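Local coordinates for putative uncharacterized protein (Mycobacterium avium, PDB 2Z6V) that is a sulfotransferase of unassigned substrate that probably moves a sulfuryl group from the donor PAPS to an acceptor, as its relatives do, at residues E190-H195 with G201-S206; D342-M347 with A364-W369; S281-W286 with D386-T391; H91-D96 with H142-A147. All blocks are in the same frame, centred on the assembly; numbering follows the deposited sequence.

How the contacts relate
Contact 1 lies deepest, about 6 Å from the centre of the chain, while contacts 2, 3 and 4 sit 20 to 23 Å out; contacts 2 and 3 are still buried. Contacts 1 and 3 share the palmitic acid: residues 201-206 and 281-286 both border it and touch each other through Ser206 and Trp286. Their chemistry differs, a methionine sulfur meeting a backbone N-H in contact 1 and a cysteine over a tyrosine ring in contact 3. Contact 2 is almost all methionine, between two helices, and falls inside the long loop closed by contact 3. Contact 4 is a surface meeting of tyrosine and prolines, across the chain's centre from contact 3.

Contact 1: residues E190-H195 with G201-S206; sequences EDMFIH and GLSWDS. With PLM (palmitic acid), chain C.
Met192 reaches across to Gly201, Leu202 and Ser203 with its whole thioether end, and it carries nearly all of this contact. CG stands anti to the backbone N (chi1 -178°), and bends at the next two torsions turn the sulfur and methyl toward the start of 201-206. SD lies 3.6 Å from Gly201 CA. It also takes a weak hydrogen bond from Ser203 N, 3.5 Å from SD, with an N-H...S angle of 154°. Beyond the sulfur, the Met192 methyl lies against Leu202 CB but crowds the ligand, so its position is less sure. Nearer the backbone, Met192 CG meets Ser203 CB at 3.5 Å.

Ser203 thus faces Met192 with its backbone N-H and its side chain together, and its carbonyl is used as well. Ser203 O accepts both Ser206 N and Ser206 OG, the OG at 2.7 Å and tilted modestly from the carbonyl plane, which ties the turn together. The next neighbour of this turn is the palmitic acid. Leu202 CD2 lies 3.4 Å from C3 of the palmitic acid, and from the other segment Glu190 CG comes 3.6 Å from its CB. The acid head sits by Asp205 and Ser206 and is hydrogen-bonded to Gln311 NE2 of helix 301-326.

Behind Met192, helix 192-195 is anchored by His195 to Gln230, and Asp191 is bonded to His252. Two short pieces of chain that meet through a methionine here line part of the pocket holding the palmitic acid, which may correspond to the acceptor side of a sulfotransferase site.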
# COMPACT_ATOMS: atom_id res chain seq x y z
N GLU A 190 3.75 2.04 0.01
CA GLU A 190 3.01 1.06 0.82
C GLU A 190 3.57 -0.35 0.74
O GLU A 190 4.21 -0.73 -0.23
CB GLU A 190 1.54 1.02 0.41
CG GLU A 190 0.73 2.14 0.96
CD GLU A 190 0.51 3.24 -0.04
OE1 GLU A 190 1.47 3.59 -0.79
OE2 GLU A 190 -0.63 3.76 -0.07
N ASP A 191 3.30 -1.13 1.78
CA ASP A 191 3.76 -2.51 1.83
C ASP A 191 3.00 -3.29 0.77
O ASP A 191 3.32 -4.44 0.48
CB ASP A 191 3.52 -3.12 3.21
CG ASP A 191 4.27 -2.39 4.31
OD1 ASP A 191 5.38 -1.90 4.04
OD2 ASP A 191 3.74 -2.32 5.44
N MET A 192 2.00 -2.64 0.19
CA MET A 192 1.18 -3.25 -0.85
C MET A 192 2.07 -3.74 -1.99
O MET A 192 1.81 -4.80 -2.57
CB MET A 192 0.18 -2.23 -1.39
CG MET A 192 -0.76 -2.76 -2.46
SD MET A 192 -1.69 -4.20 -1.93
CE MET A 192 -2.97 -3.48 -0.98
N PHE A 193 3.13 -3.00 -2.28
CA PHE A 193 4.03 -3.37 -3.36
C PHE A 193 5.05 -4.44 -3.01
O PHE A 193 5.94 -4.73 -3.80
CB PHE A 193 4.68 -2.12 -3.93
CG PHE A 193 3.67 -1.11 -4.35
CD1 PHE A 193 2.78 -1.40 -5.37
CD2 PHE A 193 3.51 0.08 -3.63
CE1 PHE A 193 1.73 -0.53 -5.67
CE2 PHE A 193 2.47 0.95 -3.92
CZ PHE A 193 1.57 0.64 -4.94
N ILE A 194 4.92 -5.01 -1.81
CA ILE A 194 5.75 -6.13 -1.40
C ILE A 194 4.73 -7.27 -1.46
O ILE A 194 4.97 -8.31 -2.06
CB ILE A 194 6.26 -6.01 0.05
CG1 ILE A 194 7.55 -5.18 0.09
CG2 ILE A 194 6.54 -7.39 0.63
CD1 ILE A 194 8.04 -4.94 1.48
N HIS A 195 3.57 -7.01 -0.87
CA HIS A 195 2.46 -7.96 -0.82
C HIS A 195 1.96 -8.46 -2.18
O HIS A 195 1.69 -9.64 -2.35
CB HIS A 195 1.28 -7.36 -0.04
CG HIS A 195 1.50 -7.27 1.44
ND1 HIS A 195 0.46 -7.20 2.35
CD2 HIS A 195 2.64 -7.22 2.18
CE1 HIS A 195 0.95 -7.10 3.57
NE2 HIS A 195 2.27 -7.11 3.50
N GLY A 201 -2.81 -9.03 -2.35
CA GLY A 201 -2.80 -7.61 -2.07
C GLY A 201 -4.01 -6.98 -2.72
O GLY A 201 -4.35 -7.28 -3.87
N LEU A 202 -4.67 -6.11 -1.99
CA LEU A 202 -5.87 -5.46 -2.48
C LEU A 202 -5.67 -4.62 -3.75
O LEU A 202 -6.64 -4.29 -4.42
CB LEU A 202 -6.46 -4.61 -1.36
CG LEU A 202 -7.85 -3.99 -1.54
CD1 LEU A 202 -8.87 -5.08 -1.85
CD2 LEU A 202 -8.22 -3.24 -0.26
N SER A 203 -4.43 -4.27 -4.09
CA SER A 203 -4.21 -3.45 -5.27
C SER A 203 -4.59 -4.15 -6.57
O SER A 203 -5.03 -3.50 -7.52
CB SER A 203 -2.75 -2.99 -5.36
OG SER A 203 -1.87 -4.08 -5.55
N TRP A 204 -4.42 -5.47 -6.61
CA TRP A 204 -4.76 -6.22 -7.81
C TRP A 204 -6.24 -6.08 -8.18
O TRP A 204 -6.60 -6.06 -9.36
CB TRP A 204 -4.43 -7.70 -7.63
CG TRP A 204 -2.96 -7.98 -7.69
CD1 TRP A 204 -2.19 -8.52 -6.70
CD2 TRP A 204 -2.09 -7.73 -8.79
NE1 TRP A 204 -0.89 -8.62 -7.13
CE2 TRP A 204 -0.80 -8.14 -8.40
CE3 TRP A 204 -2.27 -7.19 -10.07
CZ2 TRP A 204 0.31 -8.03 -9.25
CZ3 TRP A 204 -1.17 -7.08 -10.92
CH2 TRP A 204 0.11 -7.50 -10.50
N ASP A 205 -7.10 -5.98 -7.16
CA ASP A 205 -8.53 -5.86 -7.39
C ASP A 205 -8.95 -4.60 -8.12
O ASP A 205 -10.00 -4.56 -8.76
CB ASP A 205 -9.30 -5.93 -6.06
CG ASP A 205 -10.80 -5.87 -6.27
OD1 ASP A 205 -11.37 -6.87 -6.79
OD2 ASP A 205 -11.41 -4.83 -5.93
N SER A 206 -8.14 -3.55 -8.03
CA SER A 206 -8.50 -2.31 -8.71
C SER A 206 -8.22 -2.44 -10.20
O SER A 206 -8.61 -1.58 -10.99
CB SER A 206 -7.75 -1.12 -8.10
OG SER A 206 -6.35 -1.30 -8.20
C1 PLM C . -8.86 -2.31 -4.98
O1 PLM C . -9.96 -2.89 -5.00
O2 PLM C . -7.83 -2.67 -5.59
C2 PLM C . -8.75 -1.03 -4.15
C3 PLM C . -9.31 -1.24 -2.74
C4 PLM C . -9.10 -0.02 -1.84
C5 PLM C . -7.61 0.30 -1.66
C6 PLM C . -7.05 1.08 -2.85
C7 PLM C . -5.52 1.10 -2.79
C8 PLM C . -4.95 -0.26 -3.16
C9 PLM C . -3.75 -0.60 -2.26
CA PLM C . -2.73 0.54 -2.25
CB PLM C . -1.82 0.46 -1.02
CC PLM C . -2.66 0.44 0.25
CD PLM C . -3.23 -0.96 0.51
CE PLM C . -4.46 -0.93 1.43
CF PLM C . -5.61 -0.19 0.74
CG PLM C . -6.90 -0.26 1.56

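Contact 2: residues D342-M347 with A364-W369; sequences DPMDVM and ARMRNW
Helices 343-353 and 360-371 form an antiparallel helical hairpin, and Met344 and Met347 on one meet Met366 and Arg367 on the other. The segments run at 153° to each other with their axes 11.1 Å apart, a wide spacing filled by long thioether side chains rather than by close backbone approach.

Met344 is bent at both chi2 and chi3, which lays its sulfur beside the root of Met366: SD is 3.7 Å from Met366 CB. Met366 is extended beyond CG, so its sulfur and methyl travel on to Met347. There Met366 SD lies 4.1 Å from Met347 CG. The two methionines therefore divide Met366 between them, Met344 at its base and Met347 at its end.

Helix 120-126 closes the inner side, with Leu125 touching both Met347 and Met366. The outer side is charged: the Arg367 guanidinium lies near Arg348, a like charge, and makes a long, weak ion pair with Glu363. The aliphatic part of Arg367 packs on Met344 there, crossing it at about a right angle with CG 4.1 Å from Met344 CE. Deeper in, the methyls of Met347 and Met366 meet CE to CE at 3.7 Å.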
# COMPACT_ATOMS: atom_id res chain seq x y z
N ASP A 342 -2.05 20.84 12.73
CA ASP A 342 -0.75 20.87 13.39
C ASP A 342 -0.06 19.52 13.41
O ASP A 342 -0.12 18.79 14.41
CB ASP A 342 -0.92 21.41 14.81
CG ASP A 342 0.40 21.73 15.48
OD1 ASP A 342 1.43 21.76 14.77
OD2 ASP A 342 0.40 21.95 16.71
N PRO A 343 0.61 19.17 12.31
CA PRO A 343 1.33 17.89 12.19
C PRO A 343 2.48 17.72 13.18
O PRO A 343 2.69 16.63 13.71
CB PRO A 343 1.79 17.90 10.74
CG PRO A 343 1.99 19.36 10.46
CD PRO A 343 0.75 19.96 11.08
N MET A 344 3.24 18.79 13.43
CA MET A 344 4.36 18.71 14.36
C MET A 344 3.90 18.29 15.74
O MET A 344 4.63 17.61 16.47
CB MET A 344 5.11 20.04 14.44
CG MET A 344 6.06 20.28 13.28
SD MET A 344 7.08 18.82 12.94
CE MET A 344 8.38 18.99 14.16
N ASP A 345 2.69 18.70 16.12
CA ASP A 345 2.16 18.33 17.42
C ASP A 345 1.93 16.82 17.45
O ASP A 345 2.28 16.15 18.43
CB ASP A 345 0.85 19.04 17.72
CG ASP A 345 0.25 18.60 19.05
OD1 ASP A 345 0.96 18.70 20.08
OD2 ASP A 345 -0.92 18.16 19.07
N VAL A 346 1.35 16.30 16.38
CA VAL A 346 1.09 14.86 16.29
C VAL A 346 2.39 14.07 16.39
O VAL A 346 2.44 13.05 17.08
CB VAL A 346 0.40 14.49 14.96
CG1 VAL A 346 0.24 12.99 14.87
CG2 VAL A 346 -0.96 15.17 14.87
N MET A 347 3.44 14.54 15.72
CA MET A 347 4.72 13.85 15.74
C MET A 347 5.29 13.70 17.15
O MET A 347 5.70 12.61 17.55
CB MET A 347 5.73 14.56 14.83
CG MET A 347 5.28 14.69 13.37
SD MET A 347 4.71 13.13 12.59
CE MET A 347 6.22 12.16 12.60
N ALA A 364 13.94 19.50 13.17
CA ALA A 364 14.25 20.54 12.20
C ALA A 364 13.98 20.04 10.77
O ALA A 364 13.45 20.78 9.94
CB ALA A 364 15.71 20.96 12.34
N ARG A 365 14.35 18.78 10.50
CA ARG A 365 14.13 18.18 9.18
C ARG A 365 12.64 18.09 8.91
O ARG A 365 12.18 18.32 7.79
CB ARG A 365 14.75 16.78 9.11
CG ARG A 365 16.25 16.76 9.37
CD ARG A 365 16.83 15.38 9.16
NE ARG A 365 18.26 15.32 9.48
CZ ARG A 365 18.75 15.18 10.71
NH1 ARG A 365 17.93 15.07 11.75
NH2 ARG A 365 20.07 15.15 10.91
N MET A 366 11.88 17.75 9.95
CA MET A 366 10.43 17.65 9.80
C MET A 366 9.84 19.01 9.47
O MET A 366 8.94 19.12 8.63
CB MET A 366 9.80 17.11 11.09
CG MET A 366 10.32 15.76 11.50
SD MET A 366 9.27 15.04 12.76
CE MET A 366 9.75 13.32 12.67
N ARG A 367 10.33 20.05 10.15
CA ARG A 367 9.85 21.41 9.93
C ARG A 367 10.26 21.90 8.55
O ARG A 367 9.49 22.57 7.86
CB ARG A 367 10.43 22.34 11.00
CG ARG A 367 9.55 22.46 12.22
CD ARG A 367 10.34 22.99 13.39
NE ARG A 367 9.48 23.32 14.52
CZ ARG A 367 9.91 23.46 15.77
NH1 ARG A 367 11.19 23.28 16.05
NH2 ARG A 367 9.06 23.79 16.74
N ASN A 368 11.48 21.55 8.14
CA ASN A 368 11.97 21.94 6.84
C ASN A 368 11.13 21.29 5.75
O ASN A 368 10.89 21.89 4.70
CB ASN A 368 13.43 21.54 6.67
CG ASN A 368 13.86 21.57 5.22
OD1 ASN A 368 13.77 22.60 4.55
ND2 ASN A 368 14.34 20.43 4.72
N TRP A 369 10.69 20.05 6.00
CA TRP A 369 9.88 19.34 5.02
C TRP A 369 8.52 20.01 4.88
O TRP A 369 8.07 20.27 3.77
CB TRP A 369 9.69 17.88 5.43
CG TRP A 369 9.12 17.04 4.32
CD1 TRP A 369 9.81 16.42 3.32
CD2 TRP A 369 7.73 16.83 4.04
NE1 TRP A 369 8.94 15.85 2.42
CE2 TRP A 369 7.66 16.09 2.84
CE3 TRP A 369 6.54 17.20 4.68
CZ2 TRP A 369 6.44 15.71 2.26
CZ3 TRP A 369 5.33 16.83 4.11
CH2 TRP A 369 5.29 16.09 2.91

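Contact 3: residues S281-W286 with D386-T391; sequences SLCNLW and DEYGLT. With PLM (palmitic acid), chain C.
Tyr388 OH comes down beside Asn284, 3.3 Å from Asn284 CA and 3.6 Å from Asn284 OD1, but its hydrogen-bond partner is NE of Arg287, at the start of helix 287-293. Glu387 forms a salt bridge with the same guanidinium, through Arg287 NH2, so two neighbouring residues of the 386-391 loop hold one arginine and fix where the phenol end lies.

The ring itself rests on Cys283. Cys283 CB sits over the centre of one face, 3.3 Å from the centroid of the Tyr388 ring and 6° off its normal, a CH-pi contact. With SG beside the backbone N (chi1 -68°), the sulfur is displaced toward the near end of the tyrosine. It lies 3.9 Å from Tyr388 CG and makes an oblique sulfur-aromatic contact. Glu387 CG lies 3.8 Å above the opposite face of the Tyr388 ring, toward its rim rather than its centre.

On its inner side helix 275-285 borders the palmitic acid, through Leu282 and through the edge of the Trp286 ring. Ser281 OG is bonded to Arg116, in the loop that follows the first sheet strand and resembles the phosphosulfate-binding loop of related sulfotransferases. The chemistry implies a tyrosine whose ring is packed by weak CH-pi and sulfur contacts while the hydrogen bond to Arg287 orients its hydroxyl, joining the loop before helix 392-405 to a helix that borders the probable active site.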
# COMPACT_ATOMS: atom_id res chain seq x y z
N SER A 281 -13.95 8.90 -2.00
CA SER A 281 -12.61 9.12 -2.52
C SER A 281 -12.06 7.80 -3.02
O SER A 281 -11.31 7.76 -4.00
CB SER A 281 -11.71 9.69 -1.42
OG SER A 281 -10.41 9.95 -1.91
N LEU A 282 -12.44 6.70 -2.37
CA LEU A 282 -11.98 5.38 -2.79
C LEU A 282 -12.52 5.06 -4.18
O LEU A 282 -11.78 4.65 -5.06
CB LEU A 282 -12.41 4.27 -1.81
CG LEU A 282 -11.95 2.87 -2.24
CD1 LEU A 282 -10.44 2.87 -2.40
CD2 LEU A 282 -12.37 1.83 -1.22
N CYS A 283 -13.83 5.26 -4.35
CA CYS A 283 -14.49 5.00 -5.63
C CYS A 283 -13.87 5.82 -6.75
O CYS A 283 -13.76 5.37 -7.89
CB CYS A 283 -15.97 5.36 -5.54
SG CYS A 283 -16.95 4.30 -4.47
N ASN A 284 -13.48 7.04 -6.41
CA ASN A 284 -12.88 7.93 -7.39
C ASN A 284 -11.48 7.44 -7.73
O ASN A 284 -11.06 7.47 -8.89
CB ASN A 284 -12.84 9.36 -6.83
CG ASN A 284 -12.29 10.35 -7.83
OD1 ASN A 284 -12.75 10.43 -8.97
ND2 ASN A 284 -11.29 11.13 -7.40
N LEU A 285 -10.76 6.97 -6.71
CA LEU A 285 -9.40 6.48 -6.91
C LEU A 285 -9.36 5.36 -7.95
O LEU A 285 -8.43 5.27 -8.75
CB LEU A 285 -8.82 5.95 -5.59
CG LEU A 285 -7.35 5.50 -5.60
CD1 LEU A 285 -6.48 6.72 -5.85
CD2 LEU A 285 -6.98 4.85 -4.29
N TRP A 286 -10.40 4.52 -7.93
CA TRP A 286 -10.49 3.39 -8.84
C TRP A 286 -10.62 3.74 -10.32
O TRP A 286 -10.35 2.91 -11.19
CB TRP A 286 -11.65 2.48 -8.46
CG TRP A 286 -11.48 1.75 -7.18
CD1 TRP A 286 -10.31 1.47 -6.53
CD2 TRP A 286 -12.51 1.13 -6.41
NE1 TRP A 286 -10.55 0.71 -5.41
CE2 TRP A 286 -11.90 0.49 -5.31
CE3 TRP A 286 -13.91 1.05 -6.54
CZ2 TRP A 286 -12.62 -0.22 -4.36
CZ3 TRP A 286 -14.63 0.34 -5.59
CH2 TRP A 286 -13.98 -0.29 -4.52
N ASP A 386 -23.22 10.15 -4.81
CA ASP A 386 -24.25 10.00 -5.84
C ASP A 386 -23.62 9.39 -7.07
O ASP A 386 -24.15 8.47 -7.68
CB ASP A 386 -24.82 11.36 -6.22
CG ASP A 386 -25.57 12.01 -5.11
OD1 ASP A 386 -25.42 13.24 -4.93
OD2 ASP A 386 -26.32 11.29 -4.42
N GLU A 387 -22.48 9.95 -7.43
CA GLU A 387 -21.73 9.52 -8.59
C GLU A 387 -21.48 8.02 -8.55
O GLU A 387 -21.20 7.40 -9.58
CB GLU A 387 -20.42 10.30 -8.65
CG GLU A 387 -19.54 10.04 -9.85
CD GLU A 387 -18.33 10.94 -9.88
OE1 GLU A 387 -17.42 10.69 -10.70
OE2 GLU A 387 -18.27 11.89 -9.08
N TYR A 388 -21.60 7.42 -7.36
CA TYR A 388 -21.37 5.99 -7.19
C TYR A 388 -22.53 5.23 -6.57
O TYR A 388 -22.38 4.09 -6.12
CB TYR A 388 -20.10 5.79 -6.36
CG TYR A 388 -18.92 6.50 -6.96
CD1 TYR A 388 -18.29 6.00 -8.10
CD2 TYR A 388 -18.46 7.70 -6.43
CE1 TYR A 388 -17.24 6.69 -8.71
CE2 TYR A 388 -17.42 8.39 -7.03
CZ TYR A 388 -16.81 7.88 -8.17
OH TYR A 388 -15.78 8.56 -8.77
N GLY A 389 -23.70 5.86 -6.53
CA GLY A 389 -24.88 5.22 -5.99
C GLY A 389 -24.92 5.07 -4.48
O GLY A 389 -25.48 4.09 -3.97
N LEU A 390 -24.36 6.03 -3.76
CA LEU A 390 -24.35 5.96 -2.31
C LEU A 390 -24.93 7.21 -1.65
O LEU A 390 -25.13 8.24 -2.30
CB LEU A 390 -22.93 5.74 -1.79
CG LEU A 390 -22.20 4.46 -2.18
CD1 LEU A 390 -20.76 4.52 -1.70
CD2 LEU A 390 -22.92 3.27 -1.58
N THR A 391 -25.19 7.10 -0.36
CA THR A 391 -25.73 8.21 0.42
C THR A 391 -25.16 8.05 1.81
O THR A 391 -24.80 6.94 2.20
CB THR A 391 -27.27 8.14 0.50
OG1 THR A 391 -27.67 6.89 1.08
CG2 THR A 391 -27.88 8.25 -0.89
C1 PLM C . -8.86 -2.31 -4.98
O1 PLM C . -9.96 -2.89 -5.00
O2 PLM C . -7.83 -2.67 -5.59
C2 PLM C . -8.75 -1.03 -4.15
C3 PLM C . -9.31 -1.24 -2.74
C4 PLM C . -9.10 -0.02 -1.84
C5 PLM C . -7.61 0.30 -1.66
C6 PLM C . -7.05 1.08 -2.85
C7 PLM C . -5.52 1.10 -2.79
C8 PLM C . -4.95 -0.26 -3.16
C9 PLM C . -3.75 -0.60 -2.26
CA PLM C . -2.73 0.54 -2.25
CB PLM C . -1.82 0.46 -1.02
CC PLM C . -2.66 0.44 0.25
CD PLM C . -3.23 -0.96 0.51
CE PLM C . -4.46 -0.93 1.43
CF PLM C . -5.61 -0.19 0.74
CG PLM C . -6.90 -0.26 1.56

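Contact 4: residues H91-D96 with H142-A147; sequences HAYIQD and HPIPPA
The ring of Tyr93 meets a run of Ile144, Pro145 and Pro146, and all three approach it obliquely rather than squarely over a face or at an edge. With CG anti to the backbone N (chi1 -167°), the tyrosine leans from helix 70-96 toward the loop, and its length is shared out in order. Ile144 takes the base of the ring: its CG2 lies 3.7 Å from Tyr93 CD1, and its CD1 comes 3.7 Å from Tyr93 CB, so the two branches straddle the attachment point.

Pro146 takes the far end. Its CD lies 3.5 Å from Tyr93 CZ, and CG follows at 3.7 Å from Tyr93 OH, the side chains coming from opposite directions. Pro145, more peripheral, offers CB at 4.3 Å from Tyr93 CE1. A cis peptide bond precedes Pro145 and bends the chain there, a bend that probably helps Ile144 and Pro146 reach the same ring. Pro145 O is held by Arg157 of helix 156-166.

Val236 of helix 224-238 touches both Tyr93 and Ile144 and so underpins the pair, while the His97 ring meets Tyr93 with planes about 35° apart. The contact is apolar packing near the surface. It joins the C-terminal end of the long helix 70-96 to the loop leaving strand 132-134, an outermost strand of the parallel sheet at the centre of this P-loop-like sulfotransferase alpha/beta fold.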
# COMPACT_ATOMS: atom_id res chain seq x y z
N HIS A 91 14.23 -14.40 -3.34
CA HIS A 91 14.48 -15.76 -2.88
C HIS A 91 15.90 -16.19 -3.19
O HIS A 91 16.55 -16.84 -2.36
CB HIS A 91 13.50 -16.74 -3.52
CG HIS A 91 13.76 -18.16 -3.14
ND1 HIS A 91 14.49 -19.02 -3.94
CD2 HIS A 91 13.49 -18.85 -2.01
CE1 HIS A 91 14.65 -20.17 -3.31
NE2 HIS A 91 14.06 -20.09 -2.14
N ALA A 92 16.39 -15.83 -4.37
CA ALA A 92 17.75 -16.20 -4.75
C ALA A 92 18.75 -15.52 -3.82
O ALA A 92 19.74 -16.12 -3.40
CB ALA A 92 18.03 -15.80 -6.20
N TYR A 93 18.46 -14.26 -3.49
CA TYR A 93 19.33 -13.50 -2.61
C TYR A 93 19.38 -14.10 -1.20
O TYR A 93 20.46 -14.30 -0.64
CB TYR A 93 18.86 -12.05 -2.52
CG TYR A 93 19.89 -11.15 -1.87
CD1 TYR A 93 21.02 -10.73 -2.58
CD2 TYR A 93 19.76 -10.76 -0.54
CE1 TYR A 93 21.99 -9.95 -1.98
CE2 TYR A 93 20.73 -9.97 0.08
CZ TYR A 93 21.84 -9.56 -0.65
OH TYR A 93 22.80 -8.77 -0.06
N ILE A 94 18.22 -14.39 -0.63
CA ILE A 94 18.18 -14.96 0.71
C ILE A 94 18.95 -16.27 0.77
O ILE A 94 19.67 -16.52 1.74
CB ILE A 94 16.73 -15.16 1.19
CG1 ILE A 94 16.07 -13.79 1.39
CG2 ILE A 94 16.72 -15.92 2.51
CD1 ILE A 94 14.62 -13.87 1.83
N GLN A 95 18.80 -17.12 -0.25
CA GLN A 95 19.52 -18.38 -0.27
C GLN A 95 21.03 -18.10 -0.19
O GLN A 95 21.74 -18.81 0.51
CB GLN A 95 19.21 -19.17 -1.54
CG GLN A 95 17.80 -19.73 -1.62
CD GLN A 95 17.36 -20.40 -0.32
OE1 GLN A 95 16.98 -19.73 0.64
NE2 GLN A 95 17.42 -21.74 -0.29
N ASP A 96 21.51 -17.07 -0.88
CA ASP A 96 22.93 -16.73 -0.84
C ASP A 96 23.32 -15.96 0.42
O ASP A 96 24.50 -15.78 0.69
CB ASP A 96 23.36 -15.89 -2.04
CG ASP A 96 23.36 -16.67 -3.34
OD1 ASP A 96 23.67 -17.88 -3.32
OD2 ASP A 96 23.08 -16.06 -4.39
N HIS A 142 13.11 -2.75 -7.87
CA HIS A 142 14.38 -3.46 -7.97
C HIS A 142 15.00 -3.66 -6.59
O HIS A 142 15.98 -3.01 -6.24
CB HIS A 142 15.35 -2.67 -8.85
CG HIS A 142 14.85 -2.44 -10.24
ND1 HIS A 142 14.33 -3.46 -11.02
CD2 HIS A 142 14.80 -1.32 -11.00
CE1 HIS A 142 13.99 -2.97 -12.20
NE2 HIS A 142 14.26 -1.68 -12.21
N PRO A 143 14.44 -4.59 -5.79
CA PRO A 143 14.93 -4.87 -4.43
C PRO A 143 16.34 -5.44 -4.29
O PRO A 143 17.08 -5.04 -3.38
CB PRO A 143 13.87 -5.82 -3.88
CG PRO A 143 13.47 -6.60 -5.09
CD PRO A 143 13.34 -5.51 -6.14
N ILE A 144 16.70 -6.35 -5.18
CA ILE A 144 18.00 -7.03 -5.13
C ILE A 144 19.02 -6.47 -6.11
O ILE A 144 18.73 -6.32 -7.29
CB ILE A 144 17.80 -8.55 -5.42
CG1 ILE A 144 16.81 -9.14 -4.41
CG2 ILE A 144 19.13 -9.29 -5.37
CD1 ILE A 144 17.14 -8.83 -2.96
N PRO A 145 20.25 -6.18 -5.63
CA PRO A 145 20.78 -6.31 -4.27
C PRO A 145 20.46 -5.06 -3.45
O PRO A 145 20.36 -3.97 -4.00
CB PRO A 145 22.30 -6.46 -4.48
CG PRO A 145 22.46 -6.68 -5.97
CD PRO A 145 21.34 -5.89 -6.57
N PRO A 146 20.31 -5.19 -2.12
CA PRO A 146 19.99 -4.02 -1.29
C PRO A 146 21.10 -2.97 -1.24
O PRO A 146 22.28 -3.29 -1.39
CB PRO A 146 19.69 -4.64 0.07
CG PRO A 146 20.67 -5.79 0.12
CD PRO A 146 20.60 -6.38 -1.28
N ALA A 147 20.70 -1.71 -1.05
CA ALA A 147 21.66 -0.62 -1.00
C ALA A 147 22.00 -0.19 0.41
O ALA A 147 21.27 -0.48 1.36
CB ALA A 147 21.12 0.59 -1.78